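Local coordinates for lumazine protein (Photobacterium kishitanii, PDB 3A35) that binds riboflavin here and probably serves as an antenna that shifts the light emitted by bacterial luciferase to shorter wavelength, at residues E74-V77 with G78-V81; T171-K174 with G175-V178. One frame throughout, in Å; residues are numbered along the deposited sequence.

From the N terminus, the chain first builds a six-stranded antiparallel barrel whose last strand is 80-84, then a second barrel with the same strand order that ends in strand 177-182. Contact 1 turns the long loop after strand 58-63 into the closing strand of the first barrel. Contact 2 does the same in the second, after helix 163-166. The two are in series, neither nested nor crossed, with centres about 12 Å apart. They occupy equivalent places in the two lumazine-binding repeats. The barrels come together beside them: Lys80 of the first lies against Thr171 of the second, and Asp177 packs on Thr71.

Contact 1: E74-V77 with G78-V81; sequences ELEV and GNKV
Asn79 and Glu76 meet across the backbone at the base of a tight turn. The amide Asn79 N donates to Glu76 O at 3.0 Å, with an N-H...O angle of 164°, while the donor lies tilted out of the carbonyl plane. This hydrogen bond closes a type II turn over Glu76, Val77, Gly78 and Asn79. Gly78 takes the third position with a positive phi of 92°, a conformation that favours glycine. The side chain of Val77 leaves the turn outward at CB.

The Asn79 side chain fills the mouth of the turn. Its CG stands anti to the carbonyl carbon (chi1 -70°), which folds the amide group back over the preceding loop. There Asn79 CB and CG come to 3.3 and 3.2 Å from Glu76 O. The amide end, whichever way round it is turned, lies beside Leu75 and Glu76, at the start of the turn.

Apolar packing continues below. Leu75 CD1 faces Val81 CG1 at 4.2 Å, a loose van der Waals contact in which the two side chains cross obliquely. Both residues also lie on Ile12 and Asn45, so this flank is covered by the barrel, whereas the turn itself is largely exposed.

Gly78 and Asn79 bond through their backbones to Ile12, and Val81 to Gly10, which seats the start of strand 80-84 beside strand 8-17. A type II turn with glycine third thus leads into the closing strand of the lumazine-binding barrel, with the side chain of Leu75 about 12 Å from the bound riboflavin.

Contact 2: T171-K174 with G175-V178; sequences TLEK and GSDV
Ser176 swings its hydroxyl to the side of its own backbone N, opposite the carbonyl carbon (chi1 -70°), and this carries OG back to the amide of Glu173. Leu172 adopts a similar first torsion, sending its branched end down toward Val178.

Two hydrogen bonds link Glu173 and Ser176. Glu173 N donates to Ser176 OG at 2.9 Å, nearly straight at 171°. In the other direction, Ser176 N reaches Glu173 O, also at 2.9 Å, from a position tilted out of the carbonyl plane. The amide and carbonyl of Glu173 are therefore both engaged by one residue, through its side chain and its backbone, which fixes the serine hydroxyl inside the bend. Glu173 CG lies alongside, 3.6 Å from Ser176 OG. At the third position, Gly175 adopts the positive phi (84°) that suits glycine in a type II turn.

Beneath the polar pair, Leu172 CD2 touches two residues: Val178 CG1 at 3.7 Å and Ser176 CB at 3.8 Å. Leu172 and Val178 meet almost at right angles, and Val178 is buried. Val108 of strand 104-114 supports Leu172, Ser176 and Val178 together, and its backbone bonds to Gly175 and Ser176. The Lys174 ammonium reaches Asp109 in a long, weak ion pair.

From Glu173 to Ser176 the chain forms a type II beta turn, braced by the serine hydroxyl that accepts from the Glu173 amide; beyond it Val178 meets strand 104-114, where the first and last strands of the second barrel are joined.

Contact 1: E74-V77 with G78-V81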
ATOM      1  N   GLU A  74      -7.223  -8.646   7.496  1.00 13.08           N
ATOM      2  CA  GLU A  74      -6.415  -9.873   7.780  1.00 16.61           C
ATOM      3  C   GLU A  74      -5.046  -9.594   8.191  1.00 16.15           C
ATOM      4  O   GLU A  74      -4.279 -10.524   8.345  1.00 18.05           O
ATOM      5  CB  GLU A  74      -6.289 -10.715   6.539  1.00 18.80           C
ATOM      6  CG  GLU A  74      -6.853 -12.065   6.580  1.00 34.05           C
ATOM      7  CD  GLU A  74      -8.176 -12.017   6.006  1.00 43.87           C
ATOM      8  OE1 GLU A  74      -9.000 -11.379   6.713  1.00 46.85           O
ATOM      9  OE2 GLU A  74      -8.387 -12.607   4.887  1.00 44.66           O
ATOM     10  N   LEU A  75      -4.654  -8.354   8.382  1.00 13.30           N
ATOM     11  CA  LEU A  75      -3.309  -8.147   8.861  1.00 12.95           C
ATOM     12  C   LEU A  75      -3.217  -8.500  10.375  1.00 15.57           C
ATOM     13  O   LEU A  75      -4.200  -8.622  11.094  1.00 16.62           O
ATOM     14  CB  LEU A  75      -2.869  -6.657   8.612  1.00 15.65           C
ATOM     15  CG  LEU A  75      -2.862  -6.178   7.138  1.00 14.79           C
ATOM     16  CD1 LEU A  75      -2.434  -4.707   7.175  1.00 17.51           C
ATOM     17  CD2 LEU A  75      -1.971  -7.002   6.385  1.00 17.23           C
ATOM     18  N   GLU A  76      -1.959  -8.614  10.800  1.00 14.50           N
ATOM     19  CA  GLU A  76      -1.602  -9.086  12.132  1.00 14.12           C
ATOM     20  C   GLU A  76      -0.662  -8.151  12.799  1.00 13.05           C
ATOM     21  O   GLU A  76       0.185  -7.469  12.182  1.00 13.91           O
ATOM     22  CB  GLU A  76      -0.871 -10.458  11.979  1.00 16.65           C
ATOM     23  CG  GLU A  76      -1.792 -11.541  11.316  1.00 20.52           C
ATOM     24  CD  GLU A  76      -2.942 -12.025  12.196  1.00 34.56           C
ATOM     25  OE1 GLU A  76      -3.719 -12.827  11.606  1.00 36.47           O
ATOM     26  OE2 GLU A  76      -3.112 -11.644  13.405  1.00 33.71           O
ATOM     27  N   VAL A  77      -0.640  -8.206  14.125  1.00 15.18           N
ATOM     28  CA  VAL A  77       0.301  -7.486  14.896  1.00 15.43           C
ATOM     29  C   VAL A  77       1.734  -7.838  14.422  1.00 16.03           C
ATOM     30  O   VAL A  77       1.983  -9.067  14.231  1.00 17.56           O
ATOM     31  CB  VAL A  77       0.108  -7.745  16.444  1.00 14.03           C
ATOM     32  CG1 VAL A  77       1.215  -7.161  17.214  1.00 17.36           C
ATOM     33  CG2 VAL A  77      -1.238  -7.166  16.841  1.00 17.23           C
ATOM     34  N   GLY A  78       2.601  -6.882  14.285  1.00 15.02           N
ATOM     35  CA  GLY A  78       3.980  -7.017  13.788  1.00 13.75           C
ATOM     36  C   GLY A  78       4.138  -6.804  12.277  1.00 13.36           C
ATOM     37  O   GLY A  78       5.309  -6.665  11.830  1.00 14.78           O
ATOM     38  N   ASN A  79       3.024  -6.889  11.494  1.00 11.68           N
ATOM     39  CA  ASN A  79       3.168  -6.686  10.055  1.00 12.71           C
ATOM     40  C   ASN A  79       3.611  -5.224   9.781  1.00 12.55           C
ATOM     41  O   ASN A  79       3.337  -4.270  10.507  1.00 12.11           O
ATOM     42  CB  ASN A  79       1.856  -6.901   9.351  1.00 12.24           C
ATOM     43  CG  ASN A  79       1.391  -8.363   9.332  1.00 14.79           C
ATOM     44  OD1 ASN A  79       2.192  -9.348   9.737  1.00 19.51           O
ATOM     45  ND2 ASN A  79       0.240  -8.588   8.881  1.00 13.37           N
ATOM     46  N   LYS A  80       4.294  -5.089   8.649  1.00 13.45           N
ATOM     47  CA  LYS A  80       4.899  -3.827   8.214  1.00 12.64           C
ATOM     48  C   LYS A  80       3.969  -3.280   7.139  1.00 12.20           C
ATOM     49  O   LYS A  80       3.584  -3.932   6.171  1.00 12.70           O
ATOM     50  CB  LYS A  80       6.242  -4.092   7.592  1.00 16.21           C
ATOM     51  CG  LYS A  80       6.899  -2.970   6.963  1.00 21.92           C
ATOM     52  CD  LYS A  80       8.364  -3.430   6.897  1.00 34.47           C
ATOM     53  CE  LYS A  80       8.848  -3.305   5.540  1.00 37.07           C
ATOM     54  NZ  LYS A  80       8.601  -4.736   5.014  1.00 42.28           N
ATOM     55  N   VAL A  81       3.641  -1.977   7.304  1.00 11.16           N
ATOM     56  CA  VAL A  81       2.746  -1.251   6.373  1.00 11.82           C
ATOM     57  C   VAL A  81       3.525  -0.100   5.730  1.00 10.88           C
ATOM     58  O   VAL A  81       4.360   0.533   6.362  1.00 12.67           O
ATOM     59  CB  VAL A  81       1.478  -0.734   7.034  1.00 11.48           C
ATOM     60  CG1 VAL A  81       0.720  -1.986   7.686  1.00 13.10           C
ATOM     61  CG2 VAL A  81       1.807   0.303   8.064  1.00 14.07           C
TER

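Contact 2: T171-K174 with G175-V178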
ATOM      1  N   THR A 171       8.657  -8.064   1.850  1.00 23.69           N
ATOM      2  CA  THR A 171       7.997  -9.068   2.783  1.00 22.89           C
ATOM      3  C   THR A 171       7.019  -9.965   1.911  1.00 22.36           C
ATOM      4  O   THR A 171       6.519 -10.995   2.397  1.00 24.98           O
ATOM      5  CB  THR A 171       7.131  -8.354   3.880  1.00 23.39           C
ATOM      6  OG1 THR A 171       5.987  -7.703   3.269  1.00 28.42           O
ATOM      7  CG2 THR A 171       7.948  -7.393   4.651  1.00 30.34           C
ATOM      8  N   LEU A 172       6.726  -9.587   0.660  1.00 18.88           N
ATOM      9  CA  LEU A 172       5.768 -10.279  -0.128  1.00 19.98           C
ATOM     10  C   LEU A 172       6.364 -11.667  -0.421  1.00 21.07           C
ATOM     11  O   LEU A 172       7.555 -11.795  -0.622  1.00 20.98           O
ATOM     12  CB  LEU A 172       5.476  -9.508  -1.451  1.00 20.04           C
ATOM     13  CG  LEU A 172       4.772  -8.139  -1.178  1.00 18.60           C
ATOM     14  CD1 LEU A 172       4.650  -7.595  -2.603  1.00 21.82           C
ATOM     15  CD2 LEU A 172       3.447  -8.283  -0.523  1.00 18.43           C
ATOM     16  N   GLU A 173       5.464 -12.656  -0.452  1.00 21.54           N
ATOM     17  CA  GLU A 173       5.804 -14.030  -0.954  1.00 22.95           C
ATOM     18  C   GLU A 173       4.620 -14.501  -1.751  1.00 20.89           C
ATOM     19  O   GLU A 173       3.529 -13.872  -1.747  1.00 20.21           O
ATOM     20  CB  GLU A 173       6.139 -15.016   0.183  1.00 23.94           C
ATOM     21  CG  GLU A 173       5.221 -14.953   1.317  1.00 30.83           C
ATOM     22  CD  GLU A 173       5.692 -15.950   2.387  1.00 40.61           C
ATOM     23  OE1 GLU A 173       5.572 -17.188   2.157  1.00 46.70           O
ATOM     24  OE2 GLU A 173       6.220 -15.484   3.403  1.00 42.33           O
ATOM     25  N   LYS A 174       4.704 -15.682  -2.421  1.00 19.93           N
ATOM     26  CA  LYS A 174       3.574 -16.249  -3.020  1.00 20.22           C
ATOM     27  C   LYS A 174       2.398 -16.320  -2.010  1.00 19.49           C
ATOM     28  O   LYS A 174       2.610 -16.822  -0.888  1.00 19.45           O
ATOM     29  CB  LYS A 174       3.879 -17.726  -3.505  1.00 20.73           C
ATOM     30  CG  LYS A 174       2.722 -18.394  -4.277  1.00 25.92           C
ATOM     31  CD  LYS A 174       2.984 -19.883  -4.775  1.00 25.57           C
ATOM     32  CE  LYS A 174       2.947 -20.027  -6.321  1.00 32.78           C
ATOM     33  NZ  LYS A 174       1.589 -19.619  -6.964  1.00 33.61           N
ATOM     34  N   GLY A 175       1.195 -15.975  -2.427  1.00 19.91           N
ATOM     35  CA  GLY A 175       0.050 -15.939  -1.575  1.00 18.62           C
ATOM     36  C   GLY A 175      -0.188 -14.679  -0.732  1.00 18.68           C
ATOM     37  O   GLY A 175      -1.230 -14.588  -0.092  1.00 18.09           O
ATOM     38  N   SER A 176       0.791 -13.768  -0.744  1.00 16.54           N
ATOM     39  CA  SER A 176       0.583 -12.469  -0.049  1.00 14.94           C
ATOM     40  C   SER A 176      -0.527 -11.707  -0.732  1.00 15.74           C
ATOM     41  O   SER A 176      -0.510 -11.496  -1.933  1.00 18.51           O
ATOM     42  CB  SER A 176       1.841 -11.681  -0.089  1.00 15.91           C
ATOM     43  OG  SER A 176       2.836 -12.264   0.735  1.00 18.44           O
ATOM     44  N   ASP A 177      -1.485 -11.224   0.029  1.00 14.67           N
ATOM     45  CA  ASP A 177      -2.484 -10.261  -0.433  1.00 14.50           C
ATOM     46  C   ASP A 177      -1.939  -8.862  -0.403  1.00 14.30           C
ATOM     47  O   ASP A 177      -1.155  -8.463   0.438  1.00 13.91           O
ATOM     48  CB  ASP A 177      -3.759 -10.317   0.357  1.00 16.02           C
ATOM     49  CG  ASP A 177      -4.600 -11.596   0.083  1.00 19.44           C
ATOM     50  OD1 ASP A 177      -4.369 -12.356  -0.867  1.00 18.58           O
ATOM     51  OD2 ASP A 177      -5.525 -11.813   0.871  1.00 26.35           O
ATOM     52  N   VAL A 178      -2.362  -8.083  -1.430  1.00 12.75           N
ATOM     53  CA  VAL A 178      -1.906  -6.654  -1.623  1.00 11.51           C
ATOM     54  C   VAL A 178      -3.095  -5.802  -1.996  1.00 12.93           C
ATOM     55  O   VAL A 178      -4.066  -6.251  -2.581  1.00 12.42           O
ATOM     56  CB  VAL A 178      -0.829  -6.583  -2.703  1.00 12.33           C
ATOM     57  CG1 VAL A 178       0.405  -7.346  -2.386  1.00 15.13           C
ATOM     58  CG2 VAL A 178      -1.369  -7.013  -4.082  1.00 13.75           C
TER